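Local coordinates for fluoroacetyl-CoA-specific thioesterase-like domain-containing protein (Thermanaerovibrio acidaminovorans, PDB 3QOO), which is of unknown function but adopts a hot-dog fold and resembles fluoroacetyl-CoA-specific thioesterases, which suggests that it may hydrolyse an acyl-CoA thioester, at residues A[63-68]-A[120-125]. Residues are numbered along the deposited sequence; the frame is centred on the assembly and turned at random.
Sequences GFVSVG and VVVSTD
Val-65 and Val-67 meet Val-122 on one face of the antiparallel hot-dog sheet, where the start of strand 64-75, outermost within the chain, pairs with the end of strand 110-123. Val-122 turns its CG2 into the position between backbone N and carbonyl carbon (CG1 at chi1 -55°), which brings that methyl 3.7 Å from Val-65 CG2. The same methyl lies 3.7 Å from Val-67 CG2, so one branch of Val-122 touches its own partner Val-65 and, diagonally, Val-67; its side chain and that of Val-67 run nearly perpendicular. Ala-34 and Leu-35 of the second subunit pack on Val-65 and Val-67, placing this apolar patch at the dimer contact. On the face bearing Phe-64, Ser-66, Val-121 and Ser-123, the Phe-64 ring lies obliquely beside the neighbouring strand, its CD1 3.5 Å from Val-122 O. Ser-66 OG is hydrogen-bonded to Asp-57 OD1 and Arg-119 NE.

Val-65 and Val-122 exchange two backbone hydrogen bonds, as do Val-67 and Val-120. Beyond the last strand pair, Phe-64 with Ser-123, helix 124-134 begins, with Ser-123 as its N-cap: with OG anti to the backbone N (chi1 160°), that hydroxyl accepts from Leu-126 N. Thr-124 sends its CG2 to Val-65 CG1, 3.6 Å away, while its N donates to Gly-63 O at 2.9 Å, tilted 32° from the carbonyl plane. A water donates a second bond to Gly-63 O, 2.7 Å away, and accepts one from Asp-125 N at 3.0 Å.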
loop_
_atom_site.group_PDB
_atom_site.type_symbol
_atom_site.label_atom_id
_atom_site.label_comp_id
_atom_site.label_asym_id
_atom_site.label_seq_id
_atom_site.Cartn_x
_atom_site.Cartn_y
_atom_site.Cartn_z
ATOM N N GLY A 63 -8.610 14.636 -21.171
ATOM C CA GLY A 63 -9.486 15.069 -20.091
ATOM C C GLY A 63 -9.833 14.011 -19.085
ATOM O O GLY A 63 -10.565 14.316 -18.138
ATOM N N PHE A 64 -9.357 12.787 -19.291
ATOM C CA PHE A 64 -9.658 11.687 -18.393
ATOM C C PHE A 64 -8.358 11.062 -17.884
ATOM O O PHE A 64 -7.372 10.972 -18.606
ATOM C CB PHE A 64 -10.535 10.639 -19.098
ATOM C CG PHE A 64 -11.905 11.153 -19.417
ATOM C CD1 PHE A 64 -12.967 11.009 -18.532
ATOM C CD2 PHE A 64 -12.126 11.871 -20.558
ATOM C CE1 PHE A 64 -14.212 11.535 -18.829
ATOM C CE2 PHE A 64 -13.368 12.400 -20.831
ATOM C CZ PHE A 64 -14.399 12.235 -19.990
ATOM N N VAL A 65 -8.386 10.612 -16.630
ATOM C CA VAL A 65 -7.283 9.906 -15.977
ATOM C C VAL A 65 -7.873 8.809 -15.103
ATOM O O VAL A 65 -9.082 8.755 -14.877
ATOM C CB VAL A 65 -6.394 10.862 -15.127
ATOM C CG1 VAL A 65 -5.681 11.949 -16.044
ATOM C CG2 VAL A 65 -7.214 11.475 -14.013
ATOM N N SER A 66 -7.019 7.945 -14.547
ATOM C CA SER A 66 -7.479 6.934 -13.592
ATOM C C SER A 66 -7.063 7.306 -12.168
ATOM O O SER A 66 -6.063 7.988 -11.967
ATOM C CB SER A 66 -6.958 5.525 -13.933
ATOM O OG SER A 66 -5.583 5.390 -13.740
ATOM N N VAL A 67 -7.846 6.838 -11.200
ATOM C CA VAL A 67 -7.558 7.080 -9.788
ATOM C C VAL A 67 -7.706 5.766 -9.053
ATOM O O VAL A 67 -8.612 5.030 -9.294
ATOM C CB VAL A 67 -8.517 8.139 -9.218
ATOM C CG1 VAL A 67 -8.247 8.348 -7.774
ATOM C CG2 VAL A 67 -8.375 9.491 -9.932
ATOM N N GLY A 68 -6.816 5.496 -8.113
ATOM C CA GLY A 68 -6.875 4.299 -7.328
ATOM C C GLY A 68 -8.011 4.333 -6.322
ATOM O O GLY A 68 -8.138 5.323 -5.563
ATOM N N VAL A 120 -10.512 3.763 -10.990
ATOM C CA VAL A 120 -11.688 4.369 -11.593
ATOM C C VAL A 120 -11.254 5.413 -12.613
ATOM O O VAL A 120 -10.291 6.133 -12.406
ATOM C CB VAL A 120 -12.662 4.976 -10.532
ATOM C CG1 VAL A 120 -12.008 6.114 -9.710
ATOM C CG2 VAL A 120 -13.956 5.464 -11.168
ATOM N N VAL A 121 -11.972 5.476 -13.739
ATOM C CA VAL A 121 -11.728 6.503 -14.717
ATOM C C VAL A 121 -12.538 7.736 -14.378
ATOM O O VAL A 121 -13.759 7.638 -14.131
ATOM C CB VAL A 121 -12.062 6.007 -16.145
ATOM C CG1 VAL A 121 -11.946 7.171 -17.129
ATOM C CG2 VAL A 121 -11.200 4.855 -16.480
ATOM N N VAL A 122 -11.862 8.886 -14.306
ATOM C CA VAL A 122 -12.493 10.123 -13.903
ATOM C C VAL A 122 -12.160 11.206 -14.925
ATOM O O VAL A 122 -11.127 11.152 -15.573
ATOM C CB VAL A 122 -12.003 10.576 -12.467
ATOM C CG1 VAL A 122 -12.207 9.504 -11.386
ATOM C CG2 VAL A 122 -10.536 11.013 -12.474
ATOM N N SER A 123 -13.038 12.205 -14.994
ATOM C CA SER A 123 -12.759 13.472 -15.627
ATOM C C SER A 123 -11.853 14.300 -14.724
ATOM O O SER A 123 -12.151 14.471 -13.540
ATOM C CB SER A 123 -14.066 14.238 -15.797
ATOM O OG SER A 123 -13.839 15.614 -15.977
ATOM N N THR A 124 -10.747 14.797 -15.252
ATOM C CA THR A 124 -9.820 15.622 -14.475
ATOM C C THR A 124 -10.565 16.873 -13.978
ATOM O O THR A 124 -10.341 17.329 -12.863
ATOM C CB THR A 124 -8.555 16.003 -15.265
ATOM O OG1 THR A 124 -8.939 16.801 -16.360
ATOM C CG2 THR A 124 -7.863 14.758 -15.754
ATOM N N ASP A 125 -11.439 17.443 -14.817
ATOM C CA ASP A 125 -12.201 18.622 -14.371
ATOM C C ASP A 125 -13.096 18.326 -13.172
ATOM O O ASP A 125 -13.123 19.063 -12.193
ATOM C CB ASP A 125 -13.037 19.194 -15.536
ATOM C CG ASP A 125 -12.181 19.887 -16.621
ATOM O OD1 ASP A 125 -10.971 20.177 -16.402
ATOM O OD2 ASP A 125 -12.726 20.150 -17.709
HETATM O O HOH W 1 -11.603 16.832 -17.778
#